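Local structure of mycobacterial cidal antitoxin MbcA (Mycobacterium tuberculosis, 6FKG) at residues I29-P34 against P47-K52; A66-R71 against D107-G112. The protein acts as the antitoxin of a type II toxin-antitoxin pair, neutralising its cognate toxin MbcT by blocking access to the toxin's active site. One frame throughout, in Å; residues are numbered along the deposited sequence.

Contact 1 of 2, residues I29-P34 against P47-K52; sequences IVDASP and PQRLNK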
loop_
_atom_site.group_PDB
_atom_site.type_symbol
_atom_site.label_atom_id
_atom_site.label_comp_id
_atom_site.label_asym_id
_atom_site.label_seq_id
_atom_site.Cartn_x
_atom_site.Cartn_y
_atom_site.Cartn_z
ATOM N N ILE C 29 16.107 -9.822 -19.571
ATOM C CA ILE C 29 14.844 -9.098 -19.686
ATOM C C ILE C 29 13.685 -9.910 -19.085
ATOM O O ILE C 29 12.760 -9.344 -18.501
ATOM C CB ILE C 29 14.531 -8.744 -21.165
ATOM C CG1 ILE C 29 15.545 -7.725 -21.698
ATOM C CG2 ILE C 29 13.090 -8.227 -21.328
ATOM C CD1 ILE C 29 15.571 -7.629 -23.224
ATOM N N VAL C 30 13.741 -11.235 -19.204
ATOM C CA VAL C 30 12.596 -12.064 -18.810
ATOM C C VAL C 30 12.861 -12.863 -17.549
ATOM O O VAL C 30 12.089 -13.761 -17.207
ATOM C CB VAL C 30 12.180 -13.042 -19.939
ATOM C CG1 VAL C 30 11.951 -12.265 -21.228
ATOM C CG2 VAL C 30 13.234 -14.132 -20.146
ATOM N N ASP C 31 13.954 -12.531 -16.865
ATOM C CA ASP C 31 14.302 -13.182 -15.599
ATOM C C ASP C 31 14.447 -14.698 -15.743
ATOM O O ASP C 31 13.842 -15.469 -14.992
ATOM C CB ASP C 31 13.250 -12.844 -14.536
ATOM C CG ASP C 31 13.685 -13.226 -13.136
ATOM O OD1 ASP C 31 14.899 -13.412 -12.924
ATOM O OD2 ASP C 31 12.808 -13.346 -12.254
ATOM N N ALA C 32 15.262 -15.129 -16.704
ATOM C CA ALA C 32 15.516 -16.557 -16.903
ATOM C C ALA C 32 16.977 -16.775 -17.235
ATOM O O ALA C 32 17.656 -15.849 -17.641
ATOM C CB ALA C 32 14.637 -17.115 -18.017
ATOM N N SER C 33 17.455 -18.001 -17.071
ATOM C CA SER C 33 18.792 -18.340 -17.552
ATOM C C SER C 33 18.762 -18.343 -19.068
ATOM O O SER C 33 17.691 -18.525 -19.669
ATOM C CB SER C 33 19.233 -19.708 -17.029
ATOM O OG SER C 33 18.410 -20.722 -17.588
ATOM N N PRO C 34 19.924 -18.141 -19.699
ATOM C CA PRO C 34 20.015 -18.240 -21.161
ATOM C C PRO C 34 19.580 -19.615 -21.683
ATOM O O PRO C 34 18.916 -19.685 -22.723
ATOM C CB PRO C 34 21.502 -17.986 -21.435
ATOM C CG PRO C 34 21.942 -17.136 -20.292
ATOM C CD PRO C 34 21.183 -17.651 -19.100
ATOM N N PRO C 47 11.283 -26.430 -16.710
ATOM C CA PRO C 47 10.772 -26.412 -15.330
ATOM C C PRO C 47 11.321 -25.244 -14.516
ATOM O O PRO C 47 10.778 -24.932 -13.455
ATOM C CB PRO C 47 11.260 -27.747 -14.765
ATOM C CG PRO C 47 12.544 -27.990 -15.527
ATOM C CD PRO C 47 12.266 -27.502 -16.919
ATOM N N GLN C 48 12.381 -24.606 -15.008
ATOM C CA GLN C 48 13.021 -23.507 -14.282
ATOM C C GLN C 48 12.215 -22.223 -14.393
ATOM O O GLN C 48 11.296 -22.129 -15.216
ATOM C CB GLN C 48 14.447 -23.265 -14.801
ATOM C CG GLN C 48 15.393 -24.448 -14.615
ATOM C CD GLN C 48 15.331 -25.438 -15.766
ATOM O OE1 GLN C 48 14.530 -25.285 -16.689
ATOM N NE2 GLN C 48 16.184 -26.461 -15.716
ATOM N N ARG C 49 12.575 -21.243 -13.563
ATOM C CA ARG C 49 11.956 -19.915 -13.578
ATOM C C ARG C 49 12.056 -19.228 -14.934
ATOM O O ARG C 49 13.143 -19.095 -15.502
ATOM C CB ARG C 49 12.594 -19.017 -12.513
ATOM C CG ARG C 49 14.120 -19.057 -12.504
ATOM C CD ARG C 49 14.720 -18.052 -11.527
ATOM N NE ARG C 49 15.075 -16.788 -12.173
ATOM C CZ ARG C 49 16.203 -16.571 -12.849
ATOM N NH1 ARG C 49 17.108 -17.534 -12.976
ATOM N NH2 ARG C 49 16.433 -15.384 -13.394
ATOM N N LEU C 50 10.916 -18.779 -15.447
ATOM C CA LEU C 50 10.892 -18.017 -16.693
ATOM C C LEU C 50 9.604 -17.216 -16.786
ATOM O O LEU C 50 8.512 -17.775 -16.676
ATOM C CB LEU C 50 11.025 -18.935 -17.905
ATOM C CG LEU C 50 11.011 -18.200 -19.249
ATOM C CD1 LEU C 50 12.081 -18.747 -20.180
ATOM C CD2 LEU C 50 9.637 -18.299 -19.901
ATOM N N ASN C 51 9.732 -15.913 -16.993
ATOM C CA ASN C 51 8.550 -15.065 -17.052
ATOM C C ASN C 51 8.010 -15.024 -18.478
ATOM O O ASN C 51 8.475 -14.249 -19.309
ATOM C CB ASN C 51 8.863 -13.653 -16.540
ATOM C CG ASN C 51 7.603 -12.841 -16.283
ATOM O OD1 ASN C 51 6.597 -13.019 -16.965
ATOM N ND2 ASN C 51 7.645 -11.967 -15.289
ATOM N N LYS C 52 7.026 -15.874 -18.751
ATOM C CA LYS C 52 6.446 -15.962 -20.087
ATOM C C LYS C 52 5.777 -14.653 -20.521
ATOM O O LYS C 52 5.838 -14.274 -21.687
ATOM C CB LYS C 52 5.433 -17.102 -20.140
ATOM C CG LYS C 52 4.612 -17.145 -21.418
ATOM C CD LYS C 52 3.658 -18.333 -21.399
ATOM C CE LYS C 52 2.588 -18.204 -22.472
ATOM N NZ LYS C 52 1.640 -19.336 -22.388
HETATM O O HOH W 1 15.694 -20.075 -15.810
#
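Val-30 and Asn-51 face each other with their CA atoms 5.3 Å apart, and Ala-32 and Leu-50 follow at 4.9 Å, so the backbones run past one another in opposite directions. One direct bond joins them: Asn-51 N donates to Val-30 O at 3.2 Å, with a C=O...N angle of 166° that places the donor almost straight ahead of the carbonyl. A second link passes through water 1, which accepts from Ser-33 N and donates to Arg-49 O. Between the two links, Ala-32 CB rests 3.7 Å from Leu-50 CD1, and Leu-55 and Trp-40 pack on the same leucine.

The charged side chains lie at the outer edge. Asp-31 has its CG anti to the backbone N (chi1 -168°), and Arg-49, bent at chi3, crosses it at about a right angle. Arg-49 NH2 reaches Asp-31 OD1 at 2.5 Å in a salt bridge. The acceptor lies nearly in the guanidinium plane, but the donor comes 47° out of the carboxylate plane. Over one face of the guanidinium lie Asp-31 O and Ala-32 CA, the latter displaced toward the rim. Arg-49 is poorly ordered, and the very short distance deserves caution.

At Asp-31 the chain leaves helix 23-30 with positive phi, and Ser-33 is the N-cap of helix 34-41. Asn-51 caps helix 52-65 through its OD1, which accepts from Arg-54 N. Two helices joined by so tight a turn, in an Xre-family antitoxin, are consistent with a helix-turn-helix unit, here tied along its turn to the lead-in of the next helix.

Contact 2 of 2, residues A66-R71 against D107-G112; sequences AEVLPR and DAMAEG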
loop_
_atom_site.group_PDB
_atom_site.type_symbol
_atom_site.label_atom_id
_atom_site.label_comp_id
_atom_site.label_asym_id
_atom_site.label_seq_id
_atom_site.Cartn_x
_atom_site.Cartn_y
_atom_site.Cartn_z
ATOM N N ALA C 66 10.589 -3.020 -35.510
ATOM C CA ALA C 66 11.037 -3.261 -36.889
ATOM C C ALA C 66 10.392 -2.284 -37.867
ATOM O O ALA C 66 10.904 -2.048 -38.961
ATOM C CB ALA C 66 10.742 -4.718 -37.308
ATOM N N GLU C 67 9.263 -1.705 -37.481
ATOM C CA GLU C 67 8.616 -0.727 -38.340
ATOM C C GLU C 67 9.419 0.574 -38.467
ATOM O O GLU C 67 9.255 1.313 -39.429
ATOM C CB GLU C 67 7.202 -0.409 -37.827
ATOM C CG GLU C 67 6.368 0.365 -38.855
ATOM C CD GLU C 67 4.982 0.777 -38.345
ATOM O OE1 GLU C 67 4.680 0.531 -37.155
ATOM O OE2 GLU C 67 4.195 1.345 -39.148
ATOM N N VAL C 68 10.280 0.868 -37.495
ATOM C CA VAL C 68 10.850 2.213 -37.424
ATOM C C VAL C 68 12.377 2.212 -37.443
ATOM O O VAL C 68 12.980 3.249 -37.688
ATOM C CB VAL C 68 10.355 2.979 -36.167
ATOM C CG1 VAL C 68 8.842 3.165 -36.222
ATOM C CG2 VAL C 68 10.722 2.245 -34.872
ATOM N N LEU C 69 13.005 1.067 -37.181
ATOM C CA LEU C 69 14.475 0.982 -37.282
ATOM C C LEU C 69 14.933 -0.308 -37.925
ATOM O O LEU C 69 14.382 -1.364 -37.650
ATOM C CB LEU C 69 15.134 1.080 -35.913
ATOM C CG LEU C 69 15.077 2.416 -35.192
ATOM C CD1 LEU C 69 15.606 2.197 -33.784
ATOM C CD2 LEU C 69 15.889 3.477 -35.959
ATOM N N PRO C 70 15.983 -0.234 -38.752
ATOM C CA PRO C 70 16.496 -1.491 -39.294
ATOM C C PRO C 70 17.154 -2.312 -38.179
ATOM O O PRO C 70 17.463 -1.771 -37.115
ATOM C CB PRO C 70 17.521 -1.028 -40.346
ATOM C CG PRO C 70 17.975 0.304 -39.855
ATOM C CD PRO C 70 16.767 0.934 -39.193
ATOM N N ARG C 71 17.353 -3.600 -38.440
ATOM C CA ARG C 71 17.858 -4.570 -37.468
ATOM C C ARG C 71 19.014 -4.105 -36.570
ATOM O O ARG C 71 18.887 -4.118 -35.343
ATOM C CB ARG C 71 18.302 -5.827 -38.213
ATOM C CG ARG C 71 18.878 -6.906 -37.319
ATOM C CD ARG C 71 19.596 -7.954 -38.153
ATOM N NE ARG C 71 19.974 -9.109 -37.347
ATOM C CZ ARG C 71 20.997 -9.125 -36.499
ATOM N NH1 ARG C 71 21.750 -8.037 -36.336
ATOM N NH2 ARG C 71 21.263 -10.227 -35.805
ATOM N N ASP C 107 5.309 3.971 -31.560
ATOM C CA ASP C 107 4.215 4.561 -32.332
ATOM C C ASP C 107 4.463 6.037 -32.655
ATOM O O ASP C 107 4.192 6.487 -33.768
ATOM C CB ASP C 107 2.897 4.419 -31.571
ATOM C CG ASP C 107 2.144 3.182 -31.963
ATOM O OD1 ASP C 107 2.201 2.816 -33.154
ATOM O OD2 ASP C 107 1.483 2.588 -31.085
ATOM N N ALA C 108 4.991 6.782 -31.686
ATOM C CA ALA C 108 5.339 8.183 -31.914
ATOM C C ALA C 108 6.448 8.298 -32.965
ATOM O O ALA C 108 6.395 9.160 -33.829
ATOM C CB ALA C 108 5.755 8.875 -30.590
ATOM N N MET C 109 7.423 7.402 -32.908
ATOM C CA MET C 109 8.485 7.355 -33.918
ATOM C C MET C 109 7.916 7.111 -35.314
ATOM O O MET C 109 8.280 7.775 -36.287
ATOM C CB MET C 109 9.490 6.267 -33.553
ATOM C CG MET C 109 10.260 6.602 -32.286
ATOM S SD MET C 109 11.229 5.208 -31.712
ATOM C CE MET C 109 12.417 5.086 -33.050
ATOM N N ALA C 110 6.983 6.176 -35.392
ATOM C CA ALA C 110 6.353 5.817 -36.646
ATOM C C ALA C 110 5.467 6.938 -37.197
ATOM O O ALA C 110 5.137 6.941 -38.387
ATOM C CB ALA C 110 5.519 4.526 -36.464
ATOM N N GLU C 111 5.048 7.867 -36.336
ATOM C CA GLU C 111 4.227 8.987 -36.790
ATOM C C GLU C 111 5.000 10.290 -36.923
ATOM O O GLU C 111 4.410 11.353 -37.105
ATOM C CB GLU C 111 3.036 9.187 -35.854
ATOM C CG GLU C 111 2.118 7.996 -35.912
ATOM C CD GLU C 111 0.679 8.334 -35.615
ATOM O OE1 GLU C 111 0.394 9.490 -35.245
ATOM O OE2 GLU C 111 -0.163 7.431 -35.771
ATOM N N GLY C 112 6.321 10.204 -36.838
ATOM C CA GLY C 112 7.157 11.382 -37.046
ATOM C C GLY C 112 6.873 12.503 -36.057
ATOM O O GLY C 112 6.913 13.680 -36.391
#
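Met-109, near the end of helix 99-110, meets Val-68 in the loop after helix 52-65, and its side chain can be followed outward from the helix. CB already touches the valine, 4.1 Å from Val-68 CG1. CG stands anti to the carbonyl carbon (chi1 -67°), and the chain continues extended to SD before bending at chi3 (66°). That last turn brings the methyl CE back to the loop, 3.8 Å from Val-68 CG2, with Leu-69 CG next at 4.3 Å. The methionine therefore touches the valine at both its root and its tip, one branch for each, and the two side chains cross at about a right angle. Trp-77 of helix 71-78 packs against both Met-109 and Leu-69.

Beside this lies Ala-110, whose CB is 3.6 Å from Val-68 CG1. Here the backbones also come nearest, with 5.8 Å between the CA atoms of Val-68 and Ala-110. Just beyond, the helix closes in a Schellman motif, with Gly-112 in positive phi and its N bonded to Met-109 O.

The extended Glu-67 brings its OE1 within 4.1 Å of Ala-110 CB and carries its carboxylate on to the toxin. Its OE1 is 5.2 Å from Asp-107 OD1, two like charges, yet Arg-33 of one MbcT chain forms salt bridges to both residues. Gln-160 of another MbcT chain also bonds to Glu-67. The chemistry thus divides in two: the segments meet mainly through apolar groups, whereas the two nearby acids probably depend on toxin arginine to offset their mutual repulsion.

In the fold
Contact 1 closes before contact 2 opens, so the two come in series along an all-helical chain, with helix 52-65 as the element between them: 47-52 leads into its start and 66-71 leaves its end. Their centres are 28 Å apart and their nearest atoms about 13 Å, on opposite sides of the chain's centre, so they do not touch. Contact 1 joins neighbouring helices 23-30, 34-41 and 52-65, whereas contact 2 brings in helix 99-110 from much later, within the family's toxin-binding domain. Both lie beside MbcT chains, but contact 2 has far more residues within the toxin's reach, consistent with its place in the toxin-binding part.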